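Local structure of ESSB (4ANO) at residues A[29-34]-A[61-66]; A[39-44]-A[131-136]; A[87-92]-A[196-201]; A[179-184]-A[192-197]. The protein is an integral membrane component of the type VII secretion system, this chain being its cytoplasmic fragment, with a probably kinase-like fold. All blocks are in the same frame, centred on the assembly; numbering follows the deposited sequence. Where two conformers were deposited one is given.

Contact 1 (A[29-34]-A[61-66]); sequences FQRAKL and DEVKVV
The ring of Phe29 meets the neighbouring strand with its edge: the carbonyl O of Val63 lies in the ring plane, 3.6 Å from CD1 of Phe29. A second flat group, the amide of Gln30, stands beside the carboxylate of Glu62, the two side chains running the same way with their planes 72° apart. NE2 of Gln30 gives a hydrogen bond to OE2 of Glu62 (3.1 Å), which arrives close to the amide plane and uses the anti side of the carboxylate. The bend at chi2 (-49°) brings the amide of Gln30 alongside the carboxylate of Glu62, and a water donates to OE1 of Gln30 (2.7 Å).

Beneath these groups the backbones pair as antiparallel strands. Phe29 and Val63 form a hydrogen-bonded pair, with N of Phe29 2.8 Å from O of Val63, and Gln30 with Glu62 a non-hydrogen-bonded one. Pairing persists briefly beyond the strand, where N of Arg31 reaches O of Asp61 at 2.9 Å as the chain turns into a 3-10 segment. That turn brings Leu34 back to the side of the sheet that carries Phe29 and Val63, its CD1 pressed tightly against CG2 of Val63 (3.4 Å).

Strands 25-30 and 62-68 are the inner pair of a four-stranded antiparallel sheet flanked by strands 18-22 and 53-58; Pro135 covers Phe29 and Leu34, and Leu42 covers Val63.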
# COMPACT_ATOMS: atom_id res chain seq x y z
N PHE A 29 -13.50 7.02 12.36
CA PHE A 29 -13.23 6.08 13.45
C PHE A 29 -14.11 6.53 14.67
O PHE A 29 -14.34 7.71 14.84
CB PHE A 29 -11.78 6.24 13.96
CG PHE A 29 -10.71 5.94 12.95
CD1 PHE A 29 -10.35 6.86 12.02
CD2 PHE A 29 -10.06 4.69 13.04
CE1 PHE A 29 -9.32 6.55 11.02
CE2 PHE A 29 -9.03 4.38 12.13
CZ PHE A 29 -8.71 5.28 11.12
N GLN A 30 -14.42 5.57 15.53
CA GLN A 30 -15.04 5.84 16.84
C GLN A 30 -13.99 6.13 17.87
O GLN A 30 -13.14 5.33 18.11
CB GLN A 30 -15.87 4.62 17.23
CG GLN A 30 -16.99 4.28 16.32
CD GLN A 30 -17.87 5.48 16.00
OE1 GLN A 30 -18.53 6.06 16.87
NE2 GLN A 30 -17.86 5.88 14.75
N ARG A 31 -14.05 7.31 18.50
CA ARG A 31 -13.05 7.76 19.42
C ARG A 31 -12.90 6.79 20.61
O ARG A 31 -11.81 6.55 21.13
CB ARG A 31 -13.44 9.16 19.90
CG ARG A 31 -12.33 10.03 20.09
CD ARG A 31 -12.82 11.43 20.62
NE ARG A 31 -11.89 11.91 21.62
CZ ARG A 31 -11.82 13.18 22.02
NH1 ARG A 31 -12.61 14.06 21.46
NH2 ARG A 31 -10.89 13.56 22.91
N ALA A 32 -14.01 6.18 21.00
CA ALA A 32 -14.03 5.30 22.12
C ALA A 32 -13.13 4.09 21.92
O ALA A 32 -12.65 3.47 22.88
CB ALA A 32 -15.52 4.90 22.47
N LYS A 33 -12.91 3.74 20.65
CA LYS A 33 -12.14 2.57 20.31
C LYS A 33 -10.62 2.83 20.11
O LYS A 33 -9.88 1.86 19.91
CB LYS A 33 -12.73 1.97 18.99
CG LYS A 33 -14.03 1.19 19.15
CD LYS A 33 -14.56 0.79 17.74
CE LYS A 33 -15.73 -0.20 17.83
NZ LYS A 33 -16.16 -0.51 16.39
N LEU A 34 -10.20 4.09 20.13
CA LEU A 34 -8.81 4.51 19.95
C LEU A 34 -7.91 4.52 21.21
O LEU A 34 -8.37 4.83 22.31
CB LEU A 34 -8.77 5.87 19.25
CG LEU A 34 -9.60 6.10 17.99
CD1 LEU A 34 -9.62 7.53 17.44
CD2 LEU A 34 -9.11 5.10 16.86
N ASP A 61 -17.16 12.27 19.65
CA ASP A 61 -17.32 10.83 19.55
C ASP A 61 -16.49 10.18 18.42
O ASP A 61 -16.43 8.98 18.33
CB ASP A 61 -18.78 10.50 19.34
CG ASP A 61 -19.61 10.80 20.58
OD1 ASP A 61 -19.06 10.77 21.70
OD2 ASP A 61 -20.80 11.06 20.40
N GLU A 62 -15.96 10.97 17.51
CA GLU A 62 -15.36 10.33 16.30
C GLU A 62 -14.12 11.05 15.86
O GLU A 62 -13.90 12.20 16.16
CB GLU A 62 -16.31 10.39 15.08
CG GLU A 62 -17.54 9.57 15.28
CD GLU A 62 -18.51 9.69 14.17
OE1 GLU A 62 -18.69 10.77 13.60
OE2 GLU A 62 -19.09 8.63 13.87
N VAL A 63 -13.26 10.33 15.13
CA VAL A 63 -12.15 10.98 14.45
C VAL A 63 -12.40 10.76 12.93
O VAL A 63 -12.60 9.62 12.48
CB VAL A 63 -10.75 10.34 14.87
CG1 VAL A 63 -9.64 10.77 13.90
CG2 VAL A 63 -10.44 10.70 16.36
N LYS A 64 -12.42 11.85 12.18
CA LYS A 64 -12.66 11.85 10.71
C LYS A 64 -11.39 12.35 10.01
O LYS A 64 -10.73 13.34 10.48
CB LYS A 64 -13.92 12.67 10.36
CG LYS A 64 -14.15 12.87 8.91
CD LYS A 64 -15.27 13.96 8.83
CE LYS A 64 -16.13 13.85 7.64
NZ LYS A 64 -16.81 15.25 7.47
N VAL A 65 -10.90 11.59 9.02
CA VAL A 65 -9.73 12.03 8.18
C VAL A 65 -10.28 12.12 6.73
O VAL A 65 -10.88 11.18 6.23
CB VAL A 65 -8.56 11.02 8.25
CG1 VAL A 65 -7.31 11.47 7.47
CG2 VAL A 65 -8.18 10.74 9.74
N VAL A 66 -10.12 13.28 6.15
CA VAL A 66 -10.48 13.55 4.79
C VAL A 66 -9.17 13.66 4.02
O VAL A 66 -8.36 14.51 4.36
CB VAL A 66 -11.18 14.90 4.72
CG1 VAL A 66 -11.51 15.24 3.26
CG2 VAL A 66 -12.42 14.89 5.60
O HOH W 1 -20.43 8.03 17.04
O HOH W 2 -16.79 7.21 20.33

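Contact 2 (A[39-44]-A[131-136]); sequences PLELEV and KESLPP
CG of Glu41 (chi1 -60°) and OG of Ser133 (chi1 -63°) both stand anti to the carbonyl carbons of their own residues, and these torsions turn a carboxylate and a hydroxyl toward each other. Beyond CG the Glu41 chain runs extended, placing OE1 against the hydroxyl. OG of Ser133 donates to OE1 of Glu41 over a short 2.6 Å, approaching from above the carboxylate plane, 36° out of it. The hydroxyl also lies against the stem of the glutamate, with OG of Ser133 3.4 Å from CB of Glu41.

The carboxylate has further partners at the start of its own turn: the backbone N of Gln37 also bonds to OE1, while that of Asp38 bonds to OE2. Three donors thus fix its rotation, and their combined pull would be expected to favour the ionised form. Ser133 and Leu134 both face Val130, a classic beta bulge beside strand 129-130. The segment opposite, 39-44, is wound as a 3-10 helix in the connection between strands 25-30 and 53-58.

Next to the polar pair the contact becomes apolar. Leu42 sends CD2 to CB of Leu134 (4.0 Å), the two side chains meeting at roughly a right angle, and the same methyl lies 4.1 Å from CB of Ser133. On the sheet side Leu42 rests on Ile56 and Val58 of strand 53-58, whereas Leu134 reaches Phe29 of strand 25-30.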
# COMPACT_ATOMS: atom_id res chain seq x y z
N PRO A 39 -5.95 14.63 21.27
CA PRO A 39 -6.16 14.82 19.84
C PRO A 39 -4.94 15.44 19.09
O PRO A 39 -4.75 15.23 17.89
CB PRO A 39 -7.34 15.80 19.77
CG PRO A 39 -8.06 15.49 21.04
CD PRO A 39 -7.01 15.30 22.06
N LEU A 40 -4.15 16.26 19.79
CA LEU A 40 -2.91 16.80 19.24
C LEU A 40 -1.92 15.76 18.65
O LEU A 40 -1.12 16.09 17.77
CB LEU A 40 -2.22 17.61 20.35
CG LEU A 40 -0.91 18.29 19.97
CD1 LEU A 40 -1.10 19.25 18.76
CD2 LEU A 40 -0.61 19.24 21.16
N GLU A 41 -1.99 14.51 19.15
CA GLU A 41 -1.19 13.37 18.61
C GLU A 41 -1.42 13.17 17.14
O GLU A 41 -0.52 12.63 16.49
CB GLU A 41 -1.57 12.06 19.30
CG GLU A 41 -1.31 12.06 20.82
CD GLU A 41 -2.10 11.04 21.64
OE1 GLU A 41 -2.72 10.09 21.12
OE2 GLU A 41 -2.09 11.21 22.88
N LEU A 42 -2.60 13.58 16.62
CA LEU A 42 -2.95 13.36 15.19
C LEU A 42 -2.40 14.45 14.27
O LEU A 42 -2.49 14.34 13.04
CB LEU A 42 -4.49 13.21 15.02
CG LEU A 42 -5.12 12.08 15.82
CD1 LEU A 42 -6.52 11.87 15.21
CD2 LEU A 42 -4.24 10.75 15.70
N GLU A 43 -1.84 15.50 14.84
CA GLU A 43 -1.33 16.64 14.03
C GLU A 43 -0.24 16.17 13.06
O GLU A 43 -0.14 16.73 11.93
CB GLU A 43 -0.96 17.86 14.93
CG GLU A 43 -0.57 19.19 14.11
CD GLU A 43 0.67 19.07 13.27
OE1 GLU A 43 1.61 18.37 13.73
OE2 GLU A 43 0.75 19.69 12.15
N VAL A 44 0.51 15.10 13.42
CA VAL A 44 1.56 14.55 12.55
C VAL A 44 0.98 14.13 11.17
O VAL A 44 1.71 14.04 10.20
CB VAL A 44 2.27 13.41 13.25
CG1 VAL A 44 1.39 12.13 13.40
CG2 VAL A 44 3.61 13.13 12.60
N LYS A 131 1.34 5.83 15.72
CA LYS A 131 1.67 4.97 16.88
C LYS A 131 1.00 5.36 18.18
O LYS A 131 1.04 6.53 18.59
CB LYS A 131 3.19 4.87 16.99
CG LYS A 131 3.69 3.68 17.94
CD LYS A 131 5.23 3.80 18.13
CE LYS A 131 5.78 3.09 19.39
NZ LYS A 131 4.92 2.00 19.94
N GLU A 132 0.36 4.35 18.81
CA GLU A 132 -0.38 4.48 20.11
C GLU A 132 -1.59 5.47 20.03
O GLU A 132 -2.08 5.98 21.05
CB GLU A 132 0.58 4.94 21.20
CG GLU A 132 1.62 3.93 21.63
CD GLU A 132 2.31 4.31 22.90
OE1 GLU A 132 3.08 5.32 22.91
OE2 GLU A 132 2.11 3.55 23.88
N SER A 133 -2.06 5.77 18.81
CA SER A 133 -3.09 6.74 18.66
C SER A 133 -4.21 6.33 17.67
O SER A 133 -5.37 6.45 17.96
CB SER A 133 -2.52 8.10 18.24
OG SER A 133 -1.65 8.67 19.21
N LEU A 134 -3.86 5.89 16.46
CA LEU A 134 -4.85 5.74 15.40
C LEU A 134 -4.40 4.55 14.57
O LEU A 134 -3.31 4.50 14.11
CB LEU A 134 -4.86 7.03 14.51
CG LEU A 134 -5.93 7.00 13.43
CD1 LEU A 134 -7.28 7.35 14.21
CD2 LEU A 134 -5.69 8.08 12.40
N PRO A 135 -5.26 3.59 14.38
CA PRO A 135 -4.80 2.37 13.66
C PRO A 135 -4.35 2.69 12.22
O PRO A 135 -4.96 3.50 11.55
CB PRO A 135 -6.07 1.50 13.63
CG PRO A 135 -6.94 2.02 14.76
CD PRO A 135 -6.68 3.51 14.76
N PRO A 136 -3.35 1.98 11.73
CA PRO A 136 -2.59 0.94 12.49
C PRO A 136 -1.72 1.65 13.52
O PRO A 136 -0.95 2.57 13.19
CB PRO A 136 -1.76 0.25 11.39
CG PRO A 136 -1.58 1.35 10.37
CD PRO A 136 -2.95 2.04 10.33

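Contact 3 (A[87-92]-A[196-201]); sequences RIRAAI and KWVDEE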
# COMPACT_ATOMS: atom_id res chain seq x y z
N ARG A 87 4.99 -2.03 -14.02
CA ARG A 87 4.47 -2.48 -12.71
C ARG A 87 5.55 -2.99 -11.75
O ARG A 87 5.45 -2.78 -10.52
CB ARG A 87 3.38 -3.53 -12.95
CG ARG A 87 2.03 -2.91 -13.38
CD ARG A 87 1.33 -3.72 -14.50
NE ARG A 87 1.20 -5.18 -14.29
CZ ARG A 87 0.99 -6.05 -15.29
NH1 ARG A 87 0.92 -5.63 -16.54
NH2 ARG A 87 0.87 -7.36 -15.04
N ILE A 88 6.56 -3.71 -12.26
CA ILE A 88 7.63 -4.22 -11.34
C ILE A 88 8.45 -3.06 -10.83
O ILE A 88 8.89 -3.07 -9.66
CB ILE A 88 8.62 -5.20 -12.05
CG1 ILE A 88 7.89 -6.47 -12.42
CG2 ILE A 88 9.89 -5.53 -11.09
CD1 ILE A 88 8.72 -7.26 -13.51
N ARG A 89 8.62 -2.00 -11.65
CA ARG A 89 9.44 -0.86 -11.18
C ARG A 89 8.67 -0.17 -10.08
O ARG A 89 9.28 0.28 -9.09
CB ARG A 89 9.78 0.11 -12.33
CG ARG A 89 11.09 -0.32 -13.08
CD ARG A 89 11.34 0.54 -14.36
NE ARG A 89 12.46 0.03 -15.19
CZ ARG A 89 12.62 0.30 -16.51
NH1 ARG A 89 11.74 1.05 -17.17
NH2 ARG A 89 13.67 -0.20 -17.18
N ALA A 90 7.35 -0.00 -10.28
CA ALA A 90 6.46 0.56 -9.30
C ALA A 90 6.49 -0.18 -7.96
O ALA A 90 6.45 0.45 -6.87
CB ALA A 90 5.01 0.65 -9.83
N ALA A 91 6.57 -1.50 -8.06
CA ALA A 91 6.57 -2.39 -6.90
C ALA A 91 7.89 -2.24 -6.15
O ALA A 91 7.92 -2.18 -4.93
CB ALA A 91 6.35 -3.82 -7.32
N ILE A 92 8.99 -2.09 -6.90
CA ILE A 92 10.27 -1.76 -6.26
C ILE A 92 10.29 -0.46 -5.46
O ILE A 92 10.76 -0.44 -4.30
CB ILE A 92 11.44 -1.86 -7.32
CG1 ILE A 92 11.57 -3.31 -7.82
CG2 ILE A 92 12.74 -1.33 -6.75
CD1 ILE A 92 12.60 -3.51 -8.99
N LYS A 196 16.00 -9.12 -9.43
CA LYS A 196 16.33 -10.11 -10.46
C LYS A 196 15.20 -10.19 -11.50
O LYS A 196 15.46 -10.38 -12.72
CB LYS A 196 16.63 -11.49 -9.85
CG LYS A 196 17.30 -12.46 -10.83
CD LYS A 196 17.34 -13.89 -10.28
CE LYS A 196 16.25 -14.79 -10.87
NZ LYS A 196 14.89 -14.38 -10.38
N TRP A 197 13.96 -10.03 -11.03
CA TRP A 197 12.80 -10.02 -11.95
C TRP A 197 12.78 -8.83 -12.90
O TRP A 197 12.50 -9.02 -14.09
CB TRP A 197 11.51 -10.05 -11.16
CG TRP A 197 10.27 -10.35 -12.02
CD1 TRP A 197 10.20 -10.76 -13.33
CD2 TRP A 197 8.95 -10.35 -11.53
NE1 TRP A 197 8.89 -10.95 -13.70
CE2 TRP A 197 8.10 -10.69 -12.60
CE3 TRP A 197 8.39 -10.04 -10.30
CZ2 TRP A 197 6.73 -10.77 -12.46
CZ3 TRP A 197 7.04 -10.10 -10.16
CH2 TRP A 197 6.22 -10.47 -11.21
N VAL A 198 13.13 -7.62 -12.44
CA VAL A 198 12.95 -6.42 -13.31
C VAL A 198 14.04 -6.55 -14.39
O VAL A 198 13.78 -6.24 -15.57
CB VAL A 198 13.11 -5.04 -12.57
CG1 VAL A 198 14.52 -4.79 -12.14
CG2 VAL A 198 12.60 -3.84 -13.44
N ASP A 199 15.23 -7.03 -14.00
CA ASP A 199 16.34 -7.27 -14.97
C ASP A 199 15.89 -8.23 -16.07
O ASP A 199 16.09 -7.97 -17.26
CB ASP A 199 17.64 -7.83 -14.30
CG ASP A 199 18.41 -6.77 -13.49
OD1 ASP A 199 18.10 -5.57 -13.62
OD2 ASP A 199 19.32 -7.16 -12.68
N GLU A 200 15.26 -9.34 -15.68
CA GLU A 200 14.79 -10.33 -16.63
C GLU A 200 13.78 -9.73 -17.58
O GLU A 200 13.84 -9.91 -18.84
CB GLU A 200 14.18 -11.52 -15.88
CG GLU A 200 15.24 -12.39 -15.22
CD GLU A 200 14.65 -13.52 -14.41
OE1 GLU A 200 13.40 -13.58 -14.23
OE2 GLU A 200 15.46 -14.36 -13.95
N GLU A 201 12.86 -8.98 -16.98
CA GLU A 201 11.80 -8.42 -17.77
C GLU A 201 12.29 -7.29 -18.66
O GLU A 201 11.85 -7.15 -19.80
CB GLU A 201 10.68 -7.87 -16.85
CG GLU A 201 9.52 -7.41 -17.69
CD GLU A 201 8.83 -8.56 -18.52
OE1 GLU A 201 8.99 -9.77 -18.21
OE2 GLU A 201 8.02 -8.24 -19.45
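Ile88 and Trp197 form the tight part of this interface. CD1 of Ile88 sits over one face of the indole of Trp197, centred on its five-membered ring, 3.5 Å from the centroid of that ring and only 5° off the normal, a well-formed CH-pi contact. The other branch of the same isoleucine, CG2, presses against CB of Val198 at 3.6 Å, so the residue straddles two neighbours on the facing helix. CD1 of Ile92 adds a looser touch on CG1 of Val198 (3.9 Å).

The setting is an antiparallel pair of helices, segments of 84-98 and 187-207, whose axes approach to 9.8 Å with 158° between their directions. An alanine in place of Trp197 would remove the ring face and would probably leave CD1 of Ile88 facing a gap between the helices.

Toward solvent the packing thins. The extended chain of Arg89 touches CG2 of Val198 with its CG, 3.8 Å away, but its guanidinium is committed elsewhere: NH2 forms a salt bridge with Glu202, one turn after Val198 on the facing helix.

Contact 4 (A[179-184]-A[192-197]); sequences KELWQA and AVLEKW
Segments 179-184 and 192-197 run nearly antiparallel, with 160° between their helix directions, 9.7 Å between their axes, and Leu181 and Val193 at the nearest CA pair. They are the two arms of an alpha-alpha hairpin, helix 176-183 turning through a short link, which Ala184 begins by leaving helical geometry, into helix 187-207.

Val193 lies between the arms. Its CG1, anti to the backbone N (chi1 163°), enters between Glu180 and Leu181, touching CG of Leu181 at 3.7 Å and CB of Glu180 at 3.8 Å. The other methyl, CG2, lies 3.7 Å from the carbonyl O of Glu180. An alanine at Val193 would lack both methyls, and CG of Leu181 and CB of Glu180 would probably lose their methyl partner, opening a gap between the arms.

Toward solvent the Lys196 chain, bent near its end, swings NZ back across the interface until it stands 3.7 Å from OE2 of Glu180, a long salt bridge and a doubtful one, since it rests on one of two lysine conformers.

On the buried side Leu153 of helix 141-155 backs Leu181, and Val152 of that helix backs Leu194, so the hairpin packs on a third helix. There CD1 of Leu181 comes obliquely to the indole of Trp197, while its CD2 turns to CG of Leu194 (3.9 Å), the two leucine side chains meeting nearly at right angles.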
# COMPACT_ATOMS: atom_id res chain seq x y z
N LYS A 179 6.55 -17.44 -6.17
CA LYS A 179 6.97 -18.37 -5.10
C LYS A 179 8.18 -17.84 -4.38
O LYS A 179 8.27 -17.92 -3.16
CB LYS A 179 7.28 -19.80 -5.65
CG LYS A 179 7.76 -20.77 -4.52
CD LYS A 179 8.26 -22.13 -5.02
CE LYS A 179 8.41 -23.09 -3.82
NZ LYS A 179 8.47 -24.47 -4.35
N GLU A 180 9.09 -17.27 -5.15
CA GLU A 180 10.26 -16.62 -4.62
C GLU A 180 9.85 -15.45 -3.74
O GLU A 180 10.42 -15.23 -2.66
CB GLU A 180 11.11 -16.10 -5.75
CG GLU A 180 12.06 -17.15 -6.29
CD GLU A 180 13.11 -16.57 -7.22
OE1 GLU A 180 13.99 -15.81 -6.72
OE2 GLU A 180 13.07 -16.89 -8.43
N LEU A 181 8.88 -14.66 -4.22
CA LEU A 181 8.40 -13.54 -3.39
C LEU A 181 7.76 -13.96 -2.06
O LEU A 181 8.19 -13.44 -1.03
CB LEU A 181 7.47 -12.62 -4.18
CG LEU A 181 7.97 -11.69 -5.28
CD1 LEU A 181 6.80 -11.45 -6.16
CD2 LEU A 181 8.39 -10.35 -4.73
N TRP A 182 6.79 -14.89 -2.05
CA TRP A 182 6.26 -15.41 -0.75
C TRP A 182 7.30 -15.98 0.18
O TRP A 182 7.18 -15.84 1.43
CB TRP A 182 5.19 -16.48 -0.95
CG TRP A 182 3.96 -15.93 -1.36
CD1 TRP A 182 3.29 -16.20 -2.51
CD2 TRP A 182 3.20 -14.95 -0.65
NE1 TRP A 182 2.14 -15.45 -2.56
CE2 TRP A 182 2.07 -14.66 -1.44
CE3 TRP A 182 3.39 -14.26 0.55
CZ2 TRP A 182 1.12 -13.73 -1.05
CZ3 TRP A 182 2.44 -13.33 0.94
CH2 TRP A 182 1.31 -13.09 0.15
N GLN A 183 8.28 -16.66 -0.43
CA GLN A 183 9.39 -17.28 0.29
C GLN A 183 10.23 -16.28 1.07
O GLN A 183 10.75 -16.61 2.13
CB GLN A 183 10.29 -18.04 -0.69
CG GLN A 183 9.85 -19.41 -1.03
CD GLN A 183 10.90 -20.12 -1.83
OE1 GLN A 183 12.07 -20.15 -1.44
NE2 GLN A 183 10.51 -20.67 -2.96
N ALA A 184 10.35 -15.07 0.54
CA ALA A 184 11.33 -14.10 1.01
C ALA A 184 11.11 -13.77 2.51
O ALA A 184 9.98 -13.62 2.95
CB ALA A 184 11.35 -12.84 0.08
N ALA A 192 15.38 -7.99 -3.26
CA ALA A 192 16.29 -8.80 -4.13
C ALA A 192 15.60 -9.62 -5.22
O ALA A 192 16.12 -9.70 -6.37
CB ALA A 192 17.14 -9.71 -3.29
N VAL A 193 14.44 -10.21 -4.87
CA VAL A 193 13.67 -11.08 -5.78
C VAL A 193 13.14 -10.19 -6.92
O VAL A 193 13.35 -10.47 -8.12
CB VAL A 193 12.47 -11.83 -5.08
CG1 VAL A 193 11.49 -12.37 -6.11
CG2 VAL A 193 13.00 -13.00 -4.08
N LEU A 194 12.52 -9.07 -6.54
CA LEU A 194 12.09 -8.09 -7.53
C LEU A 194 13.22 -7.61 -8.43
O LEU A 194 12.97 -7.39 -9.64
CB LEU A 194 11.39 -6.89 -6.91
CG LEU A 194 10.04 -7.16 -6.27
CD1 LEU A 194 9.61 -5.98 -5.45
CD2 LEU A 194 8.99 -7.41 -7.40
N GLU A 195 14.42 -7.43 -7.88
CA GLU A 195 15.48 -6.86 -8.69
C GLU A 195 15.91 -7.83 -9.77
O GLU A 195 16.15 -7.44 -10.91
CB GLU A 195 16.68 -6.46 -7.87
CG GLU A 195 17.35 -5.24 -8.53
CD GLU A 195 16.64 -3.96 -8.16
OE1 GLU A 195 16.48 -3.74 -6.94
OE2 GLU A 195 16.26 -3.19 -9.06
N LYS A 196 16.00 -9.12 -9.43
CA LYS A 196 16.33 -10.11 -10.46
C LYS A 196 15.20 -10.19 -11.50
O LYS A 196 15.46 -10.38 -12.72
CB LYS A 196 16.63 -11.49 -9.85
CG LYS A 196 17.30 -12.46 -10.83
CD LYS A 196 17.34 -13.89 -10.28
CE LYS A 196 16.25 -14.79 -10.87
NZ LYS A 196 14.89 -14.38 -10.38
N TRP A 197 13.96 -10.03 -11.03
CA TRP A 197 12.80 -10.02 -11.95
C TRP A 197 12.78 -8.83 -12.90
O TRP A 197 12.50 -9.02 -14.09
CB TRP A 197 11.51 -10.05 -11.16
CG TRP A 197 10.27 -10.35 -12.02
CD1 TRP A 197 10.20 -10.76 -13.33
CD2 TRP A 197 8.95 -10.35 -11.53
NE1 TRP A 197 8.89 -10.95 -13.70
CE2 TRP A 197 8.10 -10.69 -12.60
CE3 TRP A 197 8.39 -10.04 -10.30
CZ2 TRP A 197 6.73 -10.77 -12.46
CZ3 TRP A 197 7.04 -10.10 -10.16
CH2 TRP A 197 6.22 -10.47 -11.21

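In the fold
The four contacts form two clusters on opposite sides of the chain's centre. Contacts 1 and 2 lie 11 Å apart between centres and touch directly, CB of Leu34 meeting O of Ser133 at 3.7 Å; their segments alternate along the chain and together border the four-stranded sheet. Contacts 3 and 4, with centres 10 Å apart, also touch and share Lys196 and Trp197 on helix 187-207, which packs against a different helix in each. Between the clusters, contact 2 comes within about 18 Å, nearest atoms, of both contacts 3 and 4, its centre lying 35 and 34 Å from theirs. A sheet-rich end and a helical end are consistent with the two-lobed, kinase-like architecture suggested by the family.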